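Local coordinates for D-3-phosphoglycerate dehydrogenase-related protein (Vibrio cholerae, PDB 4S1V), which probably catalyses NAD-dependent oxidation or reduction of a D-2-hydroxyacid substrate such as 3-phosphoglycerate, as a member of the D-isomer specific 2-hydroxyacid dehydrogenase family, at residues C[247-252]-C[278-283]; C[198-203]-C[226-231]; C[113-118]-C[143-148]; C[53-58]-C[289-294]; C[78-83]-C[96-101]. All blocks are in the same frame, centred on the assembly; numbering follows the deposited sequence. Where two conformers were deposited one is given.

Overall arrangement
Interactions 1, 2 and 3 lie in the Rossmann-type domain that in this family binds NAD, and interaction 5 belongs to the other, five-stranded domain. Interaction 4 joins the two through residues 53-58 and 289-294, its centre about 8 Å from that of the chain, and so probably lies near the interdomain cleft that holds the active site in relatives. Its centre is about 11 Å from that of interaction 5, and the two are linked by Glu56 with Ser81 and Arg55 with the backbone of Lys79. Interactions 2 and 3, centres about 16 Å apart, share the salt bridge between Asp231 and Arg143. Interaction 1 meets 2 through Val251 and Leu226. A third subunit touches 3 and 4.

Interaction 1 of 5, residues C[247-252]-C[278-283]; sequences ALYSVM and LSLPNV
Leu280 pushes its CD1 methyl between Tyr249 and Met252 of helix 247-254, the dense part of the packing. CD1 of Leu280 lies 3.6 Å from Met252 CB and 3.7 Å from Tyr249 CD1, the tyrosine side chain crossing the leucine at about a right angle and its ring being met obliquely. Val283, at the start of strand 283-285, adds its CG2 methyl 3.7 Å from Met252 CG. Beyond CG the methionine chain bends at chi2 (-55°) and carries its sulfur away from the 278-283 loop. The outer side is more open: Pro281 of the type I turn is exposed and Ser279 partly so, though Ser279 also meets Asn32 of a second subunit. That subunit closes the tyrosine end: Tyr249 OH bonds to its Val30 O, and the ring lies nearly parallel to its Phe31. One polar link crosses the apolar seam, Asn282 ND2 donating to Met252 O at 2.9 Å and 167°, from above the carbonyl plane but within the amide plane of Asn282. Because the same nitrogen also bonds to Arg258 O, a single buried amide serves two main-chain carbonyls and ties the turn to the helix and to the loop after it, at Arg258.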
# COMPACT_ATOMS: atom_id res chain seq x y z
N ALA C 247 -15.37 4.29 21.77
CA ALA C 247 -16.45 4.42 20.79
C ALA C 247 -15.95 4.89 19.42
O ALA C 247 -16.41 4.38 18.40
CB ALA C 247 -17.55 5.34 21.31
N LEU C 248 -15.03 5.85 19.41
CA LEU C 248 -14.49 6.34 18.14
C LEU C 248 -13.78 5.24 17.35
O LEU C 248 -14.03 5.07 16.15
CB LEU C 248 -13.53 7.53 18.33
CG LEU C 248 -13.03 8.15 17.00
CD1 LEU C 248 -14.15 8.71 16.13
CD2 LEU C 248 -11.98 9.23 17.25
N TYR C 249 -12.90 4.50 18.03
CA TYR C 249 -12.20 3.41 17.35
C TYR C 249 -13.18 2.38 16.79
O TYR C 249 -13.10 2.00 15.63
CB TYR C 249 -11.16 2.69 18.23
CG TYR C 249 -10.67 1.44 17.53
CD1 TYR C 249 -9.72 1.53 16.51
CD2 TYR C 249 -11.22 0.19 17.81
CE1 TYR C 249 -9.30 0.41 15.82
CE2 TYR C 249 -10.82 -0.94 17.11
CZ TYR C 249 -9.86 -0.82 16.12
OH TYR C 249 -9.43 -1.92 15.42
N SER C 250 -14.10 1.93 17.64
CA SER C 250 -15.06 0.90 17.24
C SER C 250 -15.82 1.32 15.98
O SER C 250 -15.97 0.51 15.05
CB SER C 250 -16.03 0.61 18.39
OG SER C 250 -16.91 -0.46 18.05
N VAL C 251 -16.24 2.58 15.92
CA VAL C 251 -17.05 3.11 14.81
C VAL C 251 -16.24 3.32 13.52
O VAL C 251 -16.68 2.94 12.44
CB VAL C 251 -17.77 4.42 15.21
CG1 VAL C 251 -18.39 5.11 14.01
CG2 VAL C 251 -18.85 4.15 16.25
N MET C 252 -15.04 3.89 13.65
CA MET C 252 -14.18 4.09 12.48
C MET C 252 -13.72 2.77 11.86
O MET C 252 -13.68 2.64 10.62
CB MET C 252 -12.99 4.98 12.84
CG MET C 252 -13.39 6.41 13.21
SD MET C 252 -14.38 7.21 11.93
CE MET C 252 -15.67 7.93 12.93
N LEU C 278 -4.39 4.42 16.01
CA LEU C 278 -3.20 4.51 15.17
C LEU C 278 -3.10 3.44 14.07
O LEU C 278 -2.21 3.50 13.22
CB LEU C 278 -1.93 4.50 16.03
CG LEU C 278 -1.60 5.84 16.71
CD1 LEU C 278 -0.54 5.71 17.79
CD2 LEU C 278 -1.18 6.86 15.68
N SER C 279 -4.01 2.48 14.09
CA SER C 279 -4.00 1.41 13.09
C SER C 279 -5.12 1.49 12.06
O SER C 279 -5.41 0.50 11.40
CB SER C 279 -4.03 0.04 13.78
OG SER C 279 -2.91 -0.12 14.63
N LEU C 280 -5.75 2.65 11.91
CA LEU C 280 -6.83 2.81 10.92
C LEU C 280 -6.45 3.80 9.83
O LEU C 280 -6.12 4.95 10.13
CB LEU C 280 -8.14 3.23 11.59
CG LEU C 280 -8.80 2.27 12.59
CD1 LEU C 280 -10.05 2.92 13.15
CD2 LEU C 280 -9.15 0.93 11.95
N PRO C 281 -6.48 3.36 8.55
CA PRO C 281 -6.19 4.29 7.46
C PRO C 281 -7.17 5.46 7.39
O PRO C 281 -6.79 6.53 6.91
CB PRO C 281 -6.33 3.42 6.20
CG PRO C 281 -7.13 2.23 6.63
CD PRO C 281 -6.74 1.99 8.06
N ASN C 282 -8.39 5.27 7.88
CA ASN C 282 -9.42 6.32 7.83
C ASN C 282 -9.43 7.31 9.02
O ASN C 282 -10.33 8.14 9.13
CB ASN C 282 -10.82 5.72 7.60
CG ASN C 282 -11.28 4.81 8.72
OD1 ASN C 282 -10.47 4.25 9.46
ND2 ASN C 282 -12.60 4.66 8.86
N VAL C 283 -8.44 7.21 9.90
CA VAL C 283 -8.28 8.18 10.99
C VAL C 283 -6.93 8.87 10.87
O VAL C 283 -5.88 8.22 10.89
CB VAL C 283 -8.42 7.53 12.39
CG1 VAL C 283 -8.18 8.55 13.50
CG2 VAL C 283 -9.78 6.88 12.55

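Interaction 2 of 5, residues C[198-203]-C[226-231]; sequences EFFAKA and LAMKPD
Ala227 begins the contact with its backbone: its carbonyl O sits 3.6 Å from Ala201 CA, where the chain leaving helix 222-226 draws up against the last turn of helix 196-202. Met228 follows and makes the closest approach of the two backbones. Its CA points a hydrogen at Phe200 O, 3.4 Å away and nearly straight at 163°, a CA-H...O contact. Its side chain then runs past the rim of the Phe200 ring. CG of Met228 is 3.6 Å from Phe200 CD2, near the ring plane, and the chain runs on nearly straight at chi2 (176°), leaving SD 5.0 Å from the Phe200 ring centroid in an edge-on Met-aromatic contact. Lys229 N reaches Phe200 O through a water, which takes the N-H at 2.9 Å from Lys229 N and gives a hydrogen to the helix carbonyl. Extended beyond CG, the Lys229 chain passes alongside the helix end, its CG 3.7 Å from Ala201 O. The ammonium makes only a weak direct bond to Lys202 O, reinforced by a second water between them, while Asp204 is its salt-bridge partner. Pro230 and Asp231 then lead toward strand 233-236. Beneath this partly buried crossing, Phe200 and Met228 both rest on Leu206 of strand 205-208, and Phe200 also touches Trp153 of strand 150-153.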
# COMPACT_ATOMS: atom_id res chain seq x y z
N GLU C 198 -30.09 16.45 15.77
CA GLU C 198 -29.98 17.17 14.49
C GLU C 198 -28.51 17.50 14.14
O GLU C 198 -28.12 17.42 12.97
CB GLU C 198 -30.83 18.45 14.51
CG GLU C 198 -30.48 19.45 13.41
CD GLU C 198 -31.43 20.63 13.34
OE1 GLU C 198 -32.61 20.45 12.98
OE2 GLU C 198 -30.98 21.76 13.62
N PHE C 199 -27.73 17.87 15.14
CA PHE C 199 -26.33 18.26 14.95
C PHE C 199 -25.52 17.11 14.37
O PHE C 199 -24.83 17.29 13.37
CB PHE C 199 -25.74 18.76 16.28
CG PHE C 199 -24.29 19.18 16.19
CD1 PHE C 199 -23.90 20.30 15.45
CD2 PHE C 199 -23.31 18.47 16.88
CE1 PHE C 199 -22.57 20.68 15.39
CE2 PHE C 199 -21.97 18.85 16.83
CZ PHE C 199 -21.60 19.96 16.07
N PHE C 200 -25.62 15.92 14.96
CA PHE C 200 -24.89 14.76 14.44
C PHE C 200 -25.41 14.25 13.10
O PHE C 200 -24.64 13.76 12.28
CB PHE C 200 -24.81 13.63 15.48
CG PHE C 200 -23.74 13.84 16.50
CD1 PHE C 200 -23.95 14.67 17.59
CD2 PHE C 200 -22.49 13.23 16.35
CE1 PHE C 200 -22.94 14.89 18.52
CE2 PHE C 200 -21.49 13.43 17.28
CZ PHE C 200 -21.72 14.27 18.37
N ALA C 201 -26.72 14.39 12.88
CA ALA C 201 -27.33 13.96 11.62
C ALA C 201 -26.91 14.82 10.43
O ALA C 201 -26.70 14.29 9.33
CB ALA C 201 -28.85 13.92 11.75
N LYS C 202 -26.77 16.13 10.64
CA LYS C 202 -26.61 17.09 9.54
C LYS C 202 -25.17 17.53 9.25
O LYS C 202 -24.88 18.01 8.16
CB LYS C 202 -27.50 18.32 9.77
CG LYS C 202 -28.99 18.00 9.81
CD LYS C 202 -29.84 19.25 9.84
CE LYS C 202 -31.32 18.89 9.79
NZ LYS C 202 -32.19 20.03 9.39
N ALA C 203 -24.26 17.35 10.20
CA ALA C 203 -22.89 17.83 10.00
C ALA C 203 -22.14 16.94 9.02
O ALA C 203 -22.18 15.72 9.14
CB ALA C 203 -22.15 17.92 11.32
N LEU C 226 -22.76 7.04 15.59
CA LEU C 226 -23.47 6.16 14.64
C LEU C 226 -24.57 6.88 13.86
O LEU C 226 -24.96 6.43 12.78
CB LEU C 226 -24.03 4.93 15.36
CG LEU C 226 -22.99 3.90 15.84
CD1 LEU C 226 -23.59 3.00 16.92
CD2 LEU C 226 -22.45 3.09 14.67
N ALA C 227 -25.04 7.99 14.41
CA ALA C 227 -26.07 8.81 13.77
C ALA C 227 -25.48 9.76 12.72
O ALA C 227 -26.22 10.54 12.12
CB ALA C 227 -26.86 9.59 14.81
N MET C 228 -24.17 9.70 12.51
CA MET C 228 -23.51 10.60 11.56
C MET C 228 -23.63 10.09 10.12
O MET C 228 -23.88 8.91 9.90
CB MET C 228 -22.03 10.82 11.94
CG MET C 228 -21.84 11.72 13.16
SD MET C 228 -20.13 11.94 13.72
CE MET C 228 -19.49 12.99 12.41
N LYS C 229 -23.45 10.99 9.16
CA LYS C 229 -23.43 10.62 7.74
C LYS C 229 -22.34 9.58 7.43
O LYS C 229 -21.26 9.60 8.04
CB LYS C 229 -23.24 11.86 6.86
CG LYS C 229 -24.44 12.77 6.80
CD LYS C 229 -24.13 13.99 5.96
CE LYS C 229 -25.30 14.96 5.88
NZ LYS C 229 -24.92 16.22 5.19
N PRO C 230 -22.61 8.65 6.49
CA PRO C 230 -21.65 7.57 6.16
C PRO C 230 -20.34 8.03 5.49
O PRO C 230 -19.39 7.24 5.40
CB PRO C 230 -22.44 6.66 5.22
CG PRO C 230 -23.52 7.54 4.65
CD PRO C 230 -23.88 8.51 5.73
N ASP C 231 -20.30 9.29 5.04
CA ASP C 231 -19.08 9.88 4.49
C ASP C 231 -18.65 11.12 5.29
O ASP C 231 -17.98 12.01 4.75
CB ASP C 231 -19.28 10.25 3.01
CG ASP C 231 -20.39 11.30 2.80
OD1 ASP C 231 -21.13 11.61 3.76
OD2 ASP C 231 -20.52 11.80 1.66
O HOH W 1 -22.78 13.62 10.24
O HOH W 2 -26.26 18.51 5.82

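Interaction 3 of 5, residues C[113-118]-C[143-148]; sequences LILAAS and RTLSGR
Leu145, in the lead-in to strand 150-153 of the Rossmann-type fold, fits against Ile114, Leu115 and Ser118 on the second half of helix 104-119. Of its two methyls, CD1 lies closest to Leu115 CD2, at 3.6 Å, and CD2 lies 3.7 Å from Ile114 CG2, the leucine crossing both helix side chains at about a right angle. CD2 also comes 3.5 Å from Ser118 OG, which faces the loop yet is turned back for its bond. With OG beside the backbone N (chi1 -68°), this hydroxyl donates to Ile114 O of the preceding helical turn. A backbone bond from Arg143 N to Ser118 O, 3.0 Å long, fixes the start of the loop near the helix end. Leu145 then opens a type II turn in which Gly147 adopts positive phi. Glu108 of a third subunit accepts from the backbone N-H groups of Leu145 and Ser146, placing the loop at a subunit interface. The two arginines gather at Asp231, Arg143 by a salt bridge and Arg148 by a weak bond to its carbonyl. In the buried helix, Ile114 O is gripped from opposite faces of its plane, by Ser118 N at 3.0 Å and by Ser118 OG at 2.8 Å.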
# COMPACT_ATOMS: atom_id res chain seq x y z
N LEU C 113 -5.65 19.86 10.02
CA LEU C 113 -6.08 18.47 10.15
C LEU C 113 -7.28 18.22 9.26
O LEU C 113 -7.35 17.21 8.55
CB LEU C 113 -6.44 18.13 11.61
CG LEU C 113 -5.41 18.17 12.74
CD1 LEU C 113 -5.81 17.20 13.84
CD2 LEU C 113 -4.00 17.85 12.26
N ILE C 114 -8.22 19.16 9.29
CA ILE C 114 -9.45 19.04 8.50
C ILE C 114 -9.14 18.97 7.01
O ILE C 114 -9.67 18.10 6.30
CB ILE C 114 -10.43 20.19 8.85
CG1 ILE C 114 -11.04 19.95 10.23
CG2 ILE C 114 -11.52 20.32 7.80
CD1 ILE C 114 -11.64 21.18 10.89
N LEU C 115 -8.25 19.84 6.55
CA LEU C 115 -7.86 19.88 5.14
C LEU C 115 -7.02 18.69 4.72
O LEU C 115 -7.22 18.15 3.64
CB LEU C 115 -7.14 21.19 4.82
CG LEU C 115 -7.97 22.45 4.63
CD1 LEU C 115 -7.06 23.67 4.74
CD2 LEU C 115 -8.72 22.46 3.30
N ALA C 116 -6.08 18.27 5.58
CA ALA C 116 -5.25 17.08 5.32
C ALA C 116 -6.09 15.80 5.23
O ALA C 116 -5.91 14.99 4.32
CB ALA C 116 -4.18 16.93 6.40
N ALA C 117 -7.01 15.64 6.18
CA ALA C 117 -7.91 14.50 6.21
C ALA C 117 -8.80 14.47 4.97
O ALA C 117 -8.96 13.43 4.34
CB ALA C 117 -8.75 14.53 7.48
N SER C 118 -9.35 15.63 4.63
CA SER C 118 -10.26 15.75 3.49
C SER C 118 -9.57 15.35 2.20
O SER C 118 -10.18 14.73 1.35
CB SER C 118 -10.80 17.17 3.37
OG SER C 118 -11.66 17.48 4.45
N ARG C 143 -11.95 15.25 -0.97
CA ARG C 143 -13.17 16.04 -1.12
C ARG C 143 -12.96 17.49 -0.71
O ARG C 143 -12.23 17.76 0.26
CB ARG C 143 -14.30 15.44 -0.29
CG ARG C 143 -14.83 14.11 -0.82
CD ARG C 143 -15.59 13.35 0.26
NE ARG C 143 -16.87 13.99 0.57
CZ ARG C 143 -18.06 13.50 0.23
NH1 ARG C 143 -18.17 12.35 -0.43
NH2 ARG C 143 -19.16 14.17 0.57
N THR C 144 -13.59 18.41 -1.43
CA THR C 144 -13.56 19.82 -1.05
C THR C 144 -14.44 20.07 0.17
O THR C 144 -15.39 19.31 0.45
CB THR C 144 -14.03 20.75 -2.21
OG1 THR C 144 -15.32 20.33 -2.67
CG2 THR C 144 -13.06 20.72 -3.36
N LEU C 145 -14.12 21.12 0.91
CA LEU C 145 -14.94 21.53 2.05
C LEU C 145 -16.12 22.39 1.61
O LEU C 145 -17.18 22.36 2.22
CB LEU C 145 -14.09 22.26 3.08
CG LEU C 145 -12.97 21.47 3.76
CD1 LEU C 145 -12.08 22.44 4.52
CD2 LEU C 145 -13.52 20.40 4.69
N SER C 146 -15.90 23.17 0.54
CA SER C 146 -16.89 24.07 -0.03
C SER C 146 -18.22 23.36 -0.25
O SER C 146 -18.26 22.33 -0.92
CB SER C 146 -16.38 24.62 -1.37
OG SER C 146 -17.29 25.56 -1.91
N GLY C 147 -19.29 23.89 0.33
CA GLY C 147 -20.62 23.27 0.23
C GLY C 147 -20.98 22.34 1.38
O GLY C 147 -22.16 22.18 1.70
N ARG C 148 -19.98 21.72 2.01
CA ARG C 148 -20.22 20.79 3.12
C ARG C 148 -20.55 21.55 4.41
O ARG C 148 -19.96 22.59 4.69
CB ARG C 148 -19.00 19.86 3.32
CG ARG C 148 -18.82 18.82 2.22
CD ARG C 148 -17.65 17.87 2.49
NE ARG C 148 -18.01 16.78 3.39
CZ ARG C 148 -17.24 15.73 3.68
NH1 ARG C 148 -16.02 15.60 3.16
NH2 ARG C 148 -17.69 14.80 4.52

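Interaction 4 of 5, residues C[53-58]-C[289-294]; sequences LIRERT and LGYVEK
The Tyr291 ring carries Arg55 over one face and meets Arg57 at its hydroxyl end. Arg55 was modelled in two conformers; in the one described, and for that one only, CG stands 3.7 Å from the Tyr291 ring centroid and 14° off the normal, a CH-pi contact made by the aliphatic part of the arginine. The Arg57 guanidinium, inclined 35° to the ring, has Ile54 CG2 over the centre of one face, 3.5 Å above its plane. Two groups lie at its edge: Val292 CG2, 3.4 Å from Arg57 NH2, and the tyrosine oxygen, Tyr291 OH, which Arg57 NE meets at 3.0 Å with an N-H angle of 157°. Arg57 is extended from CG to NE, and the two side chains approach each other from opposite directions. Tyr291 OH also meets a water, 2.9 Å away, that accepts from Glu56 N, so the hydroxyl is tied to Arg57 directly and to Glu56 through water, the last two residues of the type II' turn 54-57. Further polar ties hold the arginines, Arg57 NH1 to Asp8 O and Arg55 NH1 to Lys79 O. The contact thus bridges the loop following strand 50-53 and the one following strand 283-285, with Phe301, Tyr300 and Tyr297 of helix 294-312 packing on Ile54, Arg55 and Val292 respectively.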
# COMPACT_ATOMS: atom_id res chain seq x y z
N LEU C 53 5.71 23.35 33.97
CA LEU C 53 4.93 22.32 33.31
C LEU C 53 4.44 22.78 31.94
O LEU C 53 3.99 23.92 31.78
CB LEU C 53 3.71 21.93 34.16
CG LEU C 53 3.96 21.45 35.59
CD1 LEU C 53 2.65 21.01 36.21
CD2 LEU C 53 4.99 20.33 35.62
N ILE C 54 4.51 21.86 30.97
CA ILE C 54 3.97 22.10 29.64
C ILE C 54 2.57 21.53 29.56
O ILE C 54 2.38 20.32 29.41
CB ILE C 54 4.88 21.55 28.53
CG1 ILE C 54 6.32 22.04 28.71
CG2 ILE C 54 4.32 21.91 27.15
CD1 ILE C 54 7.28 21.64 27.61
N ARG C 55 1.58 22.42 29.67
CA ARG C 55 0.16 22.04 29.69
C ARG C 55 -0.05 20.78 30.56
O ARG C 55 0.38 20.76 31.71
CB ARG C 55 -0.39 21.89 28.27
CG ARG C 55 -0.33 23.16 27.44
CD ARG C 55 -1.07 24.33 28.10
NE ARG C 55 -2.50 24.07 28.23
CZ ARG C 55 -3.16 24.00 29.39
NH1 ARG C 55 -2.51 24.20 30.53
NH2 ARG C 55 -4.45 23.75 29.41
N GLU C 56 -0.71 19.76 30.01
CA GLU C 56 -1.10 18.56 30.78
C GLU C 56 -0.22 17.31 30.56
O GLU C 56 -0.67 16.20 30.84
CB GLU C 56 -2.57 18.19 30.51
CG GLU C 56 -3.54 19.37 30.42
CD GLU C 56 -4.98 18.97 30.66
OE1 GLU C 56 -5.25 17.91 31.27
OE2 GLU C 56 -5.88 19.74 30.25
N ARG C 57 1.00 17.48 30.07
CA ARG C 57 1.86 16.32 29.73
C ARG C 57 2.28 15.46 30.93
O ARG C 57 2.60 14.28 30.76
CB ARG C 57 3.08 16.78 28.94
CG ARG C 57 2.72 17.37 27.59
CD ARG C 57 3.92 17.97 26.90
NE ARG C 57 3.51 18.69 25.69
CZ ARG C 57 4.35 19.18 24.78
NH1 ARG C 57 5.66 19.03 24.92
NH2 ARG C 57 3.86 19.81 23.72
N THR C 58 2.27 16.04 32.13
CA THR C 58 2.50 15.28 33.36
C THR C 58 1.46 15.62 34.44
O THR C 58 1.30 16.78 34.80
CB THR C 58 3.93 15.52 33.90
OG1 THR C 58 4.88 14.94 33.00
CG2 THR C 58 4.12 14.87 35.28
N LEU C 289 -0.64 18.42 18.57
CA LEU C 289 0.07 19.56 17.99
C LEU C 289 -0.59 20.93 18.20
O LEU C 289 0.08 21.95 18.08
CB LEU C 289 0.31 19.33 16.50
CG LEU C 289 1.20 18.15 16.11
CD1 LEU C 289 1.21 17.98 14.60
CD2 LEU C 289 2.62 18.34 16.64
N GLY C 290 -1.90 20.95 18.49
CA GLY C 290 -2.66 22.21 18.59
C GLY C 290 -1.82 23.38 19.08
O GLY C 290 -1.63 24.38 18.37
N TYR C 291 -1.28 23.25 20.29
CA TYR C 291 -0.55 24.34 20.93
C TYR C 291 0.96 24.34 20.66
O TYR C 291 1.68 25.24 21.09
CB TYR C 291 -0.85 24.38 22.44
CG TYR C 291 -0.42 23.16 23.23
CD1 TYR C 291 0.89 23.02 23.70
CD2 TYR C 291 -1.34 22.15 23.53
CE1 TYR C 291 1.29 21.91 24.42
CE2 TYR C 291 -0.95 21.04 24.27
CZ TYR C 291 0.37 20.93 24.70
OH TYR C 291 0.78 19.84 25.44
N VAL C 292 1.43 23.32 19.94
CA VAL C 292 2.86 23.12 19.71
C VAL C 292 3.28 23.91 18.47
O VAL C 292 3.14 23.43 17.35
CB VAL C 292 3.19 21.62 19.57
CG1 VAL C 292 4.69 21.39 19.45
CG2 VAL C 292 2.64 20.85 20.77
N GLU C 293 3.78 25.12 18.70
CA GLU C 293 4.01 26.09 17.63
C GLU C 293 4.93 27.19 18.15
O GLU C 293 4.93 27.48 19.36
CB GLU C 293 2.65 26.64 17.17
CG GLU C 293 2.68 27.58 15.97
CD GLU C 293 2.85 29.03 16.39
OE1 GLU C 293 2.20 29.47 17.37
OE2 GLU C 293 3.64 29.74 15.74
N LYS C 294 5.74 27.78 17.26
CA LYS C 294 6.74 28.80 17.65
C LYS C 294 6.17 29.93 18.52
O LYS C 294 6.52 30.05 19.70
CB LYS C 294 7.46 29.36 16.42
CG LYS C 294 8.66 30.27 16.72
CD LYS C 294 9.86 29.47 17.22
CE LYS C 294 11.15 30.28 17.23
NZ LYS C 294 11.21 31.27 18.35
O HOH W 3 -1.08 18.35 27.06
O HOH W 4 1.42 18.49 23.10

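Interaction 5 of 5, residues C[78-83]-C[96-101]; sequences GKVSNH and VLEGIG
Glu98, in the region of strand 95-98, reaches over the backbone of Gly78, Lys79 and Val80 in the loop that follows strand 73-76. Its CB comes first, 3.5 Å from Gly78 O. CG then turns between the backbone N and the carbonyl carbon (chi1 54°), and the chain runs straight on, so that the carboxylate lies across the loop, its CD 4.1 Å from Lys79 CA. At the tip OE1 receives the Val80 N-H at 2.9 Å and 168°, approached nearly along its C-O axis. The same oxygen sits 3.3 Å from Lys79 CA and 3.5 Å from Val80 CG2, which crowd round it from the loop. Glu98 OE2 and Lys79 NZ are 4.8 Å apart, not in contact, though their opposite charges may still attract. On one side of the carboxylate the backbones are joined by Gly99 N donating to Gly78 O at 3.0 Å, and a water bridges Gly78 N to Ile100 O. On the other, Val80 CG1 touches Val96 CG1 beside Val86 of helix 86-91. The loop continues to Ser81, which bonds to Glu56 of interaction 4. The contact is mostly polar and set at the surface: beyond the paired part of strands 73-76 and 95-98, one carboxylate-to-amide bond and one backbone bond join the two chains as they leave the sheet.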
# COMPACT_ATOMS: atom_id res chain seq x y z
N GLY C 78 0.01 28.27 30.40
CA GLY C 78 -1.44 28.36 30.26
C GLY C 78 -2.09 28.22 31.62
O GLY C 78 -1.44 28.42 32.64
N LYS C 79 -3.37 27.87 31.63
CA LYS C 79 -4.12 27.76 32.87
C LYS C 79 -4.05 26.34 33.43
O LYS C 79 -3.76 25.39 32.70
CB LYS C 79 -5.59 28.16 32.65
CG LYS C 79 -5.80 29.61 32.24
CD LYS C 79 -7.17 29.78 31.58
CE LYS C 79 -7.45 31.22 31.18
NZ LYS C 79 -7.65 32.10 32.37
N VAL C 80 -4.31 26.20 34.74
CA VAL C 80 -4.42 24.89 35.38
C VAL C 80 -5.63 24.11 34.84
O VAL C 80 -6.60 24.70 34.37
CB VAL C 80 -4.50 25.00 36.93
CG1 VAL C 80 -3.23 25.63 37.50
CG2 VAL C 80 -5.73 25.78 37.37
N SER C 81 -5.54 22.78 34.87
CA SER C 81 -6.69 21.95 34.51
C SER C 81 -6.55 20.57 35.13
O SER C 81 -5.84 20.41 36.13
CB SER C 81 -6.86 21.80 32.98
OG SER C 81 -5.65 21.50 32.33
N ASN C 82 -7.23 19.59 34.54
CA ASN C 82 -7.35 18.25 35.10
C ASN C 82 -6.09 17.55 35.62
O ASN C 82 -6.18 16.63 36.42
CB ASN C 82 -8.08 17.36 34.08
CG ASN C 82 -9.46 17.88 33.73
OD1 ASN C 82 -10.32 18.02 34.61
ND2 ASN C 82 -9.68 18.18 32.46
N HIS C 83 -4.92 17.99 35.17
CA HIS C 83 -3.66 17.32 35.50
C HIS C 83 -3.06 17.77 36.81
O HIS C 83 -2.05 17.20 37.26
CB HIS C 83 -2.65 17.57 34.38
CG HIS C 83 -2.17 19.00 34.34
ND1 HIS C 83 -2.97 20.02 33.99
CD2 HIS C 83 -0.94 19.56 34.69
CE1 HIS C 83 -2.28 21.17 34.08
NE2 HIS C 83 -1.04 20.89 34.51
N VAL C 96 1.34 27.35 43.19
CA VAL C 96 1.03 27.13 41.78
C VAL C 96 0.67 28.45 41.12
O VAL C 96 -0.32 29.09 41.49
CB VAL C 96 -0.11 26.11 41.60
CG1 VAL C 96 -0.49 25.98 40.13
CG2 VAL C 96 0.30 24.75 42.16
N LEU C 97 1.48 28.86 40.16
CA LEU C 97 1.18 30.06 39.37
C LEU C 97 0.81 29.68 37.94
O LEU C 97 1.40 28.76 37.36
CB LEU C 97 2.37 31.04 39.39
CG LEU C 97 2.79 31.65 40.74
CD1 LEU C 97 4.13 32.38 40.64
CD2 LEU C 97 1.71 32.60 41.26
N GLU C 98 -0.17 30.37 37.37
CA GLU C 98 -0.59 30.08 36.00
C GLU C 98 -0.27 31.19 35.01
O GLU C 98 -0.22 32.37 35.37
CB GLU C 98 -2.05 29.62 35.91
CG GLU C 98 -3.10 30.51 36.53
CD GLU C 98 -4.51 29.97 36.32
OE1 GLU C 98 -4.67 28.77 36.01
OE2 GLU C 98 -5.48 30.75 36.46
N GLY C 99 -0.05 30.79 33.76
CA GLY C 99 0.29 31.73 32.70
C GLY C 99 -0.89 32.06 31.80
O GLY C 99 -2.05 32.10 32.24
N ILE C 100 -0.58 32.31 30.53
CA ILE C 100 -1.57 32.71 29.55
C ILE C 100 -1.30 31.91 28.29
O ILE C 100 -0.17 31.45 28.07
CB ILE C 100 -1.50 34.22 29.24
CG1 ILE C 100 -0.11 34.62 28.71
CG2 ILE C 100 -1.90 35.05 30.46
CD1 ILE C 100 -0.01 36.03 28.14
N GLY C 101 -2.32 31.76 27.45
CA GLY C 101 -2.20 30.98 26.22
C GLY C 101 -3.01 31.55 25.08
O GLY C 101 -3.97 32.30 25.31
O HOH W 5 1.94 30.61 29.79